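Side-chain contacts in stress response kinase A (Escherichia coli, PDB 1ZYL), which phosphorylates itself and other proteins on serine and threonine using ATP, and probably protects cells against stress linked to reactive oxygen species: residues 35-40 with 292-297; 158-163 with 273-278; 279-284 with 288-293. All coordinates share one frame; numbering follows the deposited sequence.

Contact 1 (35-40 with 292-297); sequences NSYENR and KNFPWL
Tyr37, in the loop between strands 32-34 and 40-44, meets Asn293 and Phe294, on and just after the short, weakly bonded helix 289-293. The backbones stay well apart, with 9.7 Å between Tyr37 CA and Asn293 CA, and the phenol spans the gap. Its CB heads toward the 292-297 segment. CG is anti to the carbonyl carbon, and this torsion (chi1 -68°) puts the ring where its CE2 flank and OH end meet Phe294 and Asn293. CD2 comes first, 4.2 Å from Phe294 CZ. Further on, CE2 and CZ of Tyr37 both lie 3.9 Å from Phe294 CZ. On the other flank, CE1 has Asn293 ND2 at 3.4 Å, near the plane of the ring and at its edge. The tip, OH, rests against the base of the amide, 3.4 Å from Asn293 CG and 3.5 Å from Asn293 CB. Phe294 therefore presents its CZ corner over one face of Tyr37, offset toward the rim. This is an edge-to-face pair with ring centroids 5.2 Å apart and planes at 54°. The amide of Asn293 is turned 63° from the tyrosine ring and spends its ND2 on Ala289 O. Phe294 is backed by Phe290 and by Tyr277 and Leu281 of helix 266-283, while Tyr37 also touches Trp280. The loop probably corresponds to the nucleotide-binding loop of protein kinases, and Ser36 is inferred to be an ATP site. The Tyr37 side chain lies about 9 Å from that of Asp217, the probable magnesium ligand. With the amide slanting across the end of the phenol, Tyr37 gives packing here, and a directional link from this loop comes instead from Glu38, which forms a salt bridge with Arg284.

Contact 2 (158-163 with 273-278); sequences KLFEDA and RLVYYL
Phe160 of helix 149-161 brings the far end of its ring, CZ, against Val275 and Leu278 of helix 266-283, residues one turn apart. The nearest CA atoms, those of Phe160 and Leu278, are 8.6 Å apart, a gap filled by the phenylalanine. Two torsions place it. The first sets CG anti to the carbonyl carbon (chi1 -65°), on a CB that heads toward the other helix. The second, chi2 176°, brings the ring nearly into the plane of CA, CB and CG, and the far end of the ring makes the contact. CZ has Val275 O at its edge, near the ring plane and 3.4 Å away, and Leu278 CB, which approaches obliquely, at 3.5 Å. On one side of that tip CE1 lies 3.8 Å from Val275 CG2, and on the other CE2 lies 3.8 Å from Leu278 CB. The valine's first torsion (chi1 45°) places CG1 between the backbone N and the carbonyl carbon, which leaves CG2, trans to N, as the methyl that touches the ring. Leu278 offers mainly its CB; of its two methyls, CD2 comes nearest, 4.1 Å from Phe160 CZ. Both aliphatic side chains cross the phenylalanine at about a right angle. Phe174 of helix 171-188 adds an edge-to-face partner to Phe160, and Tyr302, Trp303 and Gln306 of helix 300-316 cover Leu278, so four helices meet in this part of the helical lobe. The contact lies away from the annotated sites, although Arg273, a few residues back on the same helix, forms a salt bridge with Asp201, the probable proton acceptor. With carbon meeting carbon throughout, except where an aromatic edge faces a helix carbonyl, cohesion here probably rests on dispersion and the exclusion of water.

Contact 3 (279-284 with 288-293); sequences AWLMRR and PAFPKN
Trp280 offers a face of its indole to the edge of Phe290: CZ3 lies 3.7 Å from Phe290 CE2, and the planes stand at 62° with the six-membered ring centroids 5.4 Å apart. With CG opposite its own backbone N (chi1 -179°), the indole swings so that its far end reaches Phe290 though CB does not point there. Leu281 follows with one branch, CD2, set at the edge of the phenylalanine 3.7 Å from Phe290 CD2. A short connection then turns the chain back into the weakly bonded helix 289-293, so the contact is local packing at the end of helix 266-283 in the helical lobe. Arg284, the first residue to leave helical phi/psi, sets CB over the centre of the phenylalanine ring and CD beyond its CZ rim. CB stands 3.6 Å from the Phe290 centroid and 12° off the normal, a CH-pi contact, and CD comes 3.4 Å from Phe290 CZ. Beyond CD the arginine leads away: Trp280 NE1 sits over the centre of its guanidinium, and both groups reach Glu38, Arg284 from NH1 and Trp280 through a probable hydrogen bond from NE1. Were Phe290 an alanine, the Trp280 face, Leu281 CD2 and the arginine's CB would probably lose their common partner and a gap open between them, leaving Arg284 held mainly by its bond to Glu38.

Overall arrangement
Contacts 2 and 3 are buried and share helix 266-283, whose middle meets helix 149-161 in the first and whose end meets helix 289-293 in the second. Contact 1 is only partly buried, with Tyr37 exposed, and uses helix 289-293 and the residue after it against a strand-to-strand loop; its centre is only about 6 Å from that of contact 3, but about 17 Å from that of contact 2. Contact 2 is aliphatic-aromatic apart from one carbonyl. Contacts 1 and 3 both rest on edge-to-face aromatic pairs, and are tied to each other by a salt bridge from the loop that contact 2 lacks.

Contact 1 (35-40 with 292-297)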
loop_
_atom_site.group_PDB
_atom_site.type_symbol
_atom_site.label_atom_id
_atom_site.label_comp_id
_atom_site.label_asym_id
_atom_site.label_seq_id
_atom_site.Cartn_x
_atom_site.Cartn_y
_atom_site.Cartn_z
ATOM N N ASN A 35 -10.409 7.198 -10.256
ATOM C CA ASN A 35 -9.429 7.964 -9.510
ATOM C C ASN A 35 -8.521 7.134 -8.604
ATOM O O ASN A 35 -8.971 6.477 -7.667
ATOM C CB ASN A 35 -10.113 9.080 -8.693
ATOM C CG ASN A 35 -10.735 8.577 -7.398
ATOM O OD1 ASN A 35 -11.680 7.788 -7.411
ATOM N ND2 ASN A 35 -10.201 9.036 -6.269
ATOM N N SER A 36 -7.234 7.166 -8.928
ATOM C CA SER A 36 -6.186 6.494 -8.173
ATOM C C SER A 36 -5.021 7.468 -8.248
ATOM O O SER A 36 -4.673 7.928 -9.331
ATOM C CB SER A 36 -5.786 5.176 -8.824
ATOM O OG SER A 36 -4.587 4.683 -8.239
ATOM N N TYR A 37 -4.419 7.790 -7.111
ATOM C CA TYR A 37 -3.315 8.739 -7.096
ATOM C C TYR A 37 -2.002 8.208 -7.665
ATOM O O TYR A 37 -1.366 8.874 -8.481
ATOM C CB TYR A 37 -3.062 9.238 -5.668
ATOM C CG TYR A 37 -4.156 10.101 -5.097
ATOM C CD1 TYR A 37 -4.569 11.257 -5.753
ATOM C CD2 TYR A 37 -4.778 9.766 -3.893
ATOM C CE1 TYR A 37 -5.577 12.057 -5.228
ATOM C CE2 TYR A 37 -5.788 10.556 -3.358
ATOM C CZ TYR A 37 -6.185 11.699 -4.031
ATOM O OH TYR A 37 -7.202 12.476 -3.527
ATOM N N GLU A 38 -1.600 7.016 -7.226
ATOM C CA GLU A 38 -0.332 6.427 -7.653
ATOM C C GLU A 38 -0.159 6.256 -9.148
ATOM O O GLU A 38 0.795 6.777 -9.735
ATOM C CB GLU A 38 -0.108 5.073 -6.985
ATOM C CG GLU A 38 1.288 4.525 -7.238
ATOM C CD GLU A 38 2.374 5.484 -6.764
ATOM O OE1 GLU A 38 2.868 5.320 -5.627
ATOM O OE2 GLU A 38 2.719 6.415 -7.523
ATOM N N ASN A 39 -1.073 5.507 -9.757
ATOM C CA ASN A 39 -1.012 5.258 -11.188
ATOM C C ASN A 39 -2.297 5.741 -11.853
ATOM O O ASN A 39 -3.296 5.977 -11.183
ATOM C CB ASN A 39 -0.838 3.761 -11.444
ATOM C CG ASN A 39 0.098 3.098 -10.450
ATOM O OD1 ASN A 39 1.308 3.339 -10.455
ATOM N ND2 ASN A 39 -0.466 2.247 -9.586
ATOM N N ARG A 40 -2.261 5.879 -13.175
ATOM C CA ARG A 40 -3.418 6.312 -13.951
ATOM C C ARG A 40 -4.236 5.094 -14.394
ATOM O O ARG A 40 -3.761 4.273 -15.173
ATOM C CB ARG A 40 -2.950 7.101 -15.182
ATOM C CG ARG A 40 -2.895 8.623 -15.006
ATOM C CD ARG A 40 -4.305 9.159 -14.820
ATOM N NE ARG A 40 -4.429 10.592 -15.080
ATOM C CZ ARG A 40 -5.583 11.258 -15.043
ATOM N NH1 ARG A 40 -5.606 12.559 -15.294
ATOM N NH2 ARG A 40 -6.716 10.628 -14.750
ATOM N N LYS A 292 -3.684 19.524 -6.005
ATOM C CA LYS A 292 -5.117 19.631 -6.212
ATOM C C LYS A 292 -5.902 18.966 -5.080
ATOM O O LYS A 292 -7.047 19.323 -4.814
ATOM C CB LYS A 292 -5.486 18.964 -7.543
ATOM C CG LYS A 292 -6.594 19.630 -8.321
ATOM C CD LYS A 292 -7.888 19.677 -7.556
ATOM C CE LYS A 292 -8.969 20.342 -8.385
ATOM N NZ LYS A 292 -10.207 20.520 -7.593
ATOM N N ASN A 293 -5.286 18.001 -4.411
ATOM C CA ASN A 293 -5.977 17.288 -3.356
ATOM C C ASN A 293 -5.361 17.464 -1.969
ATOM O O ASN A 293 -6.055 17.345 -0.944
ATOM C CB ASN A 293 -6.063 15.808 -3.743
ATOM C CG ASN A 293 -6.904 15.576 -5.008
ATOM O OD1 ASN A 293 -8.135 15.656 -4.976
ATOM N ND2 ASN A 293 -6.233 15.302 -6.125
ATOM N N PHE A 294 -4.073 17.786 -1.929
ATOM C CA PHE A 294 -3.373 17.975 -0.660
ATOM C C PHE A 294 -2.846 19.410 -0.530
ATOM O O PHE A 294 -1.720 19.631 -0.073
ATOM C CB PHE A 294 -2.208 16.984 -0.580
ATOM C CG PHE A 294 -2.575 15.583 -0.992
ATOM C CD1 PHE A 294 -3.168 14.711 -0.092
ATOM C CD2 PHE A 294 -2.334 15.143 -2.283
ATOM C CE1 PHE A 294 -3.511 13.425 -0.472
ATOM C CE2 PHE A 294 -2.674 13.858 -2.674
ATOM C CZ PHE A 294 -3.263 12.996 -1.767
ATOM N N PRO A 295 -3.677 20.404 -0.892
ATOM C CA PRO A 295 -3.302 21.823 -0.833
ATOM C C PRO A 295 -2.613 22.248 0.464
ATOM O O PRO A 295 -1.684 23.042 0.442
ATOM C CB PRO A 295 -4.630 22.543 -1.021
ATOM C CG PRO A 295 -5.514 21.516 -1.696
ATOM C CD PRO A 295 -5.141 20.265 -1.004
ATOM N N TRP A 296 -3.071 21.718 1.589
ATOM C CA TRP A 296 -2.505 22.065 2.891
ATOM C C TRP A 296 -1.025 21.742 3.028
ATOM O O TRP A 296 -0.312 22.400 3.779
ATOM C CB TRP A 296 -3.278 21.356 4.013
ATOM C CG TRP A 296 -4.122 20.221 3.522
ATOM C CD1 TRP A 296 -5.377 20.300 2.987
ATOM C CD2 TRP A 296 -3.747 18.844 3.458
ATOM N NE1 TRP A 296 -5.805 19.056 2.593
ATOM C CE2 TRP A 296 -4.822 18.144 2.869
ATOM C CE3 TRP A 296 -2.606 18.131 3.841
ATOM C CZ2 TRP A 296 -4.788 16.766 2.652
ATOM C CZ3 TRP A 296 -2.572 16.753 3.626
ATOM C CH2 TRP A 296 -3.656 16.089 3.036
ATOM N N LEU A 297 -0.568 20.731 2.301
ATOM C CA LEU A 297 0.826 20.312 2.367
ATOM C C LEU A 297 1.769 21.510 2.420
ATOM O O LEU A 297 2.907 21.386 2.854
ATOM C CB LEU A 297 1.169 19.433 1.160
ATOM C CG LEU A 297 2.089 18.226 1.381
ATOM C CD1 LEU A 297 3.447 18.674 1.865
ATOM C CD2 LEU A 297 1.455 17.285 2.391
#

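Contact 2 (158-163 with 273-278)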
loop_
_atom_site.group_PDB
_atom_site.type_symbol
_atom_site.label_atom_id
_atom_site.label_comp_id
_atom_site.label_asym_id
_atom_site.label_seq_id
_atom_site.Cartn_x
_atom_site.Cartn_y
_atom_site.Cartn_z
ATOM N N LYS A 158 16.084 12.035 4.358
ATOM C CA LYS A 158 17.024 12.706 3.459
ATOM C C LYS A 158 16.289 13.712 2.583
ATOM O O LYS A 158 16.788 14.802 2.328
ATOM C CB LYS A 158 17.744 11.698 2.564
ATOM C CG LYS A 158 18.742 10.831 3.285
ATOM C CD LYS A 158 19.423 9.869 2.321
ATOM C CE LYS A 158 20.341 8.916 3.062
ATOM N NZ LYS A 158 21.280 9.654 3.960
ATOM N N LEU A 159 15.106 13.336 2.111
ATOM C CA LEU A 159 14.323 14.233 1.290
ATOM C C LEU A 159 13.951 15.423 2.173
ATOM O O LEU A 159 14.191 16.572 1.816
ATOM C CB LEU A 159 13.063 13.527 0.809
ATOM C CG LEU A 159 12.294 14.185 -0.334
ATOM C CD1 LEU A 159 13.222 14.310 -1.531
ATOM C CD2 LEU A 159 11.063 13.361 -0.695
ATOM N N PHE A 160 13.380 15.134 3.338
ATOM C CA PHE A 160 12.971 16.165 4.284
ATOM C C PHE A 160 14.028 17.257 4.461
ATOM O O PHE A 160 13.699 18.441 4.575
ATOM C CB PHE A 160 12.670 15.543 5.657
ATOM C CG PHE A 160 11.490 14.603 5.673
ATOM C CD1 PHE A 160 11.161 13.912 6.839
ATOM C CD2 PHE A 160 10.708 14.402 4.541
ATOM C CE1 PHE A 160 10.077 13.040 6.876
ATOM C CE2 PHE A 160 9.622 13.529 4.572
ATOM C CZ PHE A 160 9.310 12.848 5.745
ATOM N N GLU A 161 15.295 16.856 4.488
ATOM C CA GLU A 161 16.389 17.799 4.676
ATOM C C GLU A 161 16.356 18.936 3.670
ATOM O O GLU A 161 16.228 20.101 4.041
ATOM C CB GLU A 161 17.724 17.082 4.558
ATOM C CG GLU A 161 18.907 17.950 4.904
ATOM C CD GLU A 161 19.036 18.181 6.392
ATOM O OE1 GLU A 161 19.860 19.025 6.795
ATOM O OE2 GLU A 161 18.316 17.515 7.162
ATOM N N ASP A 162 16.467 18.580 2.392
ATOM C CA ASP A 162 16.471 19.541 1.285
ATOM C C ASP A 162 15.073 19.742 0.686
ATOM O O ASP A 162 14.931 20.035 -0.510
ATOM C CB ASP A 162 17.427 19.029 0.210
ATOM C CG ASP A 162 18.793 18.674 0.775
ATOM O OD1 ASP A 162 19.389 17.669 0.322
ATOM O OD2 ASP A 162 19.269 19.406 1.672
ATOM N N ALA A 163 14.058 19.607 1.539
ATOM C CA ALA A 163 12.647 19.705 1.164
ATOM C C ALA A 163 12.140 20.930 0.403
ATOM O O ALA A 163 11.549 20.781 -0.666
ATOM C CB ALA A 163 11.778 19.492 2.404
ATOM N N ARG A 273 4.944 3.984 8.155
ATOM C CA ARG A 273 4.012 4.406 7.114
ATOM C C ARG A 273 3.794 5.907 7.211
ATOM O O ARG A 273 3.528 6.593 6.217
ATOM C CB ARG A 273 2.667 3.694 7.281
ATOM C CG ARG A 273 1.618 4.112 6.260
ATOM C CD ARG A 273 0.252 3.535 6.578
ATOM N NE ARG A 273 -0.107 2.422 5.708
ATOM C CZ ARG A 273 -0.664 2.560 4.507
ATOM N NH1 ARG A 273 -0.931 3.772 4.034
ATOM N NH2 ARG A 273 -0.956 1.484 3.783
ATOM N N LEU A 274 3.912 6.415 8.427
ATOM C CA LEU A 274 3.702 7.824 8.664
ATOM C C LEU A 274 4.775 8.662 8.012
ATOM O O LEU A 274 4.475 9.567 7.234
ATOM C CB LEU A 274 3.662 8.097 10.164
ATOM C CG LEU A 274 2.405 8.773 10.692
ATOM C CD1 LEU A 274 1.164 8.085 10.167
ATOM C CD2 LEU A 274 2.447 8.731 12.194
ATOM N N VAL A 275 6.027 8.358 8.317
ATOM C CA VAL A 275 7.114 9.129 7.753
ATOM C C VAL A 275 7.300 8.913 6.253
ATOM O O VAL A 275 7.662 9.842 5.538
ATOM C CB VAL A 275 8.421 8.850 8.511
ATOM C CG1 VAL A 275 8.572 7.373 8.719
ATOM C CG2 VAL A 275 9.604 9.403 7.745
ATOM N N TYR A 276 7.042 7.709 5.761
ATOM C CA TYR A 276 7.205 7.476 4.334
ATOM C C TYR A 276 6.163 8.251 3.534
ATOM O O TYR A 276 6.473 8.837 2.493
ATOM C CB TYR A 276 7.097 5.981 3.992
ATOM C CG TYR A 276 7.229 5.699 2.502
ATOM C CD1 TYR A 276 8.456 5.841 1.848
ATOM C CD2 TYR A 276 6.116 5.353 1.738
ATOM C CE1 TYR A 276 8.569 5.652 0.465
ATOM C CE2 TYR A 276 6.214 5.161 0.360
ATOM C CZ TYR A 276 7.441 5.313 -0.273
ATOM O OH TYR A 276 7.533 5.129 -1.640
ATOM N N TYR A 277 4.929 8.250 4.028
ATOM C CA TYR A 277 3.824 8.934 3.360
ATOM C C TYR A 277 4.082 10.419 3.085
ATOM O O TYR A 277 3.519 11.001 2.153
ATOM C CB TYR A 277 2.549 8.756 4.189
ATOM C CG TYR A 277 1.372 9.560 3.715
ATOM C CD1 TYR A 277 1.172 10.858 4.162
ATOM C CD2 TYR A 277 0.444 9.019 2.827
ATOM C CE1 TYR A 277 0.073 11.609 3.745
ATOM C CE2 TYR A 277 -0.669 9.763 2.395
ATOM C CZ TYR A 277 -0.844 11.060 2.863
ATOM O OH TYR A 277 -1.932 11.805 2.466
ATOM N N LEU A 278 4.934 11.032 3.894
ATOM C CA LEU A 278 5.232 12.436 3.701
ATOM C C LEU A 278 6.150 12.597 2.508
ATOM O O LEU A 278 5.998 13.533 1.732
ATOM C CB LEU A 278 5.874 13.033 4.959
ATOM C CG LEU A 278 4.974 13.886 5.861
ATOM C CD1 LEU A 278 3.786 13.089 6.344
ATOM C CD2 LEU A 278 5.779 14.385 7.032
#

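Contact 3 (279-284 with 288-293)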
loop_
_atom_site.group_PDB
_atom_site.type_symbol
_atom_site.label_atom_id
_atom_site.label_comp_id
_atom_site.label_asym_id
_atom_site.label_seq_id
_atom_site.Cartn_x
_atom_site.Cartn_y
_atom_site.Cartn_z
ATOM N N ALA A 279 7.104 11.684 2.354
ATOM C CA ALA A 279 8.026 11.748 1.224
ATOM C C ALA A 279 7.265 11.365 -0.046
ATOM O O ALA A 279 7.471 11.934 -1.121
ATOM C CB ALA A 279 9.204 10.802 1.446
ATOM N N TRP A 280 6.375 10.393 0.102
ATOM C CA TRP A 280 5.567 9.910 -1.005
ATOM C C TRP A 280 4.835 11.078 -1.643
ATOM O O TRP A 280 4.912 11.264 -2.847
ATOM C CB TRP A 280 4.568 8.869 -0.495
ATOM C CG TRP A 280 3.710 8.280 -1.544
ATOM C CD1 TRP A 280 4.038 7.278 -2.401
ATOM C CD2 TRP A 280 2.359 8.637 -1.834
ATOM N NE1 TRP A 280 2.968 6.976 -3.213
ATOM C CE2 TRP A 280 1.922 7.798 -2.885
ATOM C CE3 TRP A 280 1.471 9.581 -1.310
ATOM C CZ2 TRP A 280 0.626 7.876 -3.422
ATOM C CZ3 TRP A 280 0.179 9.658 -1.844
ATOM C CH2 TRP A 280 -0.227 8.808 -2.888
ATOM N N LEU A 281 4.122 11.857 -0.834
ATOM C CA LEU A 281 3.390 13.025 -1.333
ATOM C C LEU A 281 4.360 14.018 -1.929
ATOM O O LEU A 281 4.196 14.455 -3.058
ATOM C CB LEU A 281 2.631 13.717 -0.210
ATOM C CG LEU A 281 1.361 13.052 0.303
ATOM C CD1 LEU A 281 0.984 13.684 1.622
ATOM C CD2 LEU A 281 0.247 13.200 -0.717
ATOM N N MET A 282 5.376 14.374 -1.157
ATOM C CA MET A 282 6.380 15.315 -1.617
ATOM C C MET A 282 6.949 14.922 -2.982
ATOM O O MET A 282 6.924 15.720 -3.908
ATOM C CB MET A 282 7.509 15.424 -0.581
ATOM C CG MET A 282 7.035 15.887 0.800
ATOM S SD MET A 282 8.334 16.115 2.044
ATOM C CE MET A 282 8.780 17.767 1.701
ATOM N N ARG A 283 7.436 13.692 -3.119
ATOM C CA ARG A 283 8.031 13.251 -4.382
ATOM C C ARG A 283 7.137 13.370 -5.604
ATOM O O ARG A 283 7.628 13.558 -6.713
ATOM C CB ARG A 283 8.525 11.808 -4.274
ATOM C CG ARG A 283 9.816 11.641 -3.493
ATOM C CD ARG A 283 10.015 10.190 -3.086
ATOM N NE ARG A 283 11.100 10.051 -2.118
ATOM C CZ ARG A 283 11.272 8.998 -1.323
ATOM N NH1 ARG A 283 12.293 8.969 -0.480
ATOM N NH2 ARG A 283 10.423 7.980 -1.367
ATOM N N ARG A 284 5.835 13.276 -5.398
ATOM C CA ARG A 284 4.870 13.348 -6.486
ATOM C C ARG A 284 4.230 14.729 -6.614
ATOM O O ARG A 284 3.217 14.890 -7.280
ATOM C CB ARG A 284 3.777 12.305 -6.248
ATOM C CG ARG A 284 4.304 10.893 -6.191
ATOM C CD ARG A 284 3.318 9.912 -5.562
ATOM N NE ARG A 284 3.657 8.535 -5.922
ATOM C CZ ARG A 284 4.809 7.930 -5.625
ATOM N NH1 ARG A 284 5.010 6.676 -6.018
ATOM N NH2 ARG A 284 5.754 8.558 -4.928
ATOM N N PRO A 288 0.033 17.442 -11.048
ATOM C CA PRO A 288 -1.083 18.361 -10.786
ATOM C C PRO A 288 -2.042 17.862 -9.717
ATOM O O PRO A 288 -2.474 18.616 -8.848
ATOM C CB PRO A 288 -1.752 18.474 -12.143
ATOM C CG PRO A 288 -0.583 18.389 -13.084
ATOM C CD PRO A 288 0.244 17.268 -12.496
ATOM N N ALA A 289 -2.361 16.577 -9.785
ATOM C CA ALA A 289 -3.280 15.940 -8.846
ATOM C C ALA A 289 -2.943 16.078 -7.351
ATOM O O ALA A 289 -3.845 16.074 -6.513
ATOM C CB ALA A 289 -3.417 14.476 -9.201
ATOM N N PHE A 290 -1.665 16.199 -7.006
ATOM C CA PHE A 290 -1.296 16.319 -5.603
ATOM C C PHE A 290 -1.491 17.713 -4.990
ATOM O O PHE A 290 -1.804 17.828 -3.810
ATOM C CB PHE A 290 0.126 15.796 -5.396
ATOM C CG PHE A 290 0.235 14.303 -5.539
ATOM C CD1 PHE A 290 0.018 13.690 -6.770
ATOM C CD2 PHE A 290 0.489 13.496 -4.430
ATOM C CE1 PHE A 290 0.047 12.296 -6.895
ATOM C CE2 PHE A 290 0.520 12.096 -4.551
ATOM C CZ PHE A 290 0.297 11.501 -5.785
ATOM N N PRO A 291 -1.278 18.790 -5.762
ATOM C CA PRO A 291 -1.514 20.071 -5.090
ATOM C C PRO A 291 -3.031 20.309 -5.163
ATOM O O PRO A 291 -3.587 21.166 -4.482
ATOM C CB PRO A 291 -0.744 21.069 -5.958
ATOM C CG PRO A 291 0.297 20.252 -6.602
ATOM C CD PRO A 291 -0.442 18.993 -6.956
ATOM N N LYS A 292 -3.684 19.524 -6.005
ATOM C CA LYS A 292 -5.117 19.631 -6.212
ATOM C C LYS A 292 -5.902 18.966 -5.080
ATOM O O LYS A 292 -7.047 19.323 -4.814
ATOM C CB LYS A 292 -5.486 18.964 -7.543
ATOM C CG LYS A 292 -6.594 19.630 -8.321
ATOM C CD LYS A 292 -7.888 19.677 -7.556
ATOM C CE LYS A 292 -8.969 20.342 -8.385
ATOM N NZ LYS A 292 -10.207 20.520 -7.593
ATOM N N ASN A 293 -5.286 18.001 -4.411
ATOM C CA ASN A 293 -5.977 17.288 -3.356
ATOM C C ASN A 293 -5.361 17.464 -1.969
ATOM O O ASN A 293 -6.055 17.345 -0.944
ATOM C CB ASN A 293 -6.063 15.808 -3.743
ATOM C CG ASN A 293 -6.904 15.576 -5.008
ATOM O OD1 ASN A 293 -8.135 15.656 -4.976
ATOM N ND2 ASN A 293 -6.233 15.302 -6.125
#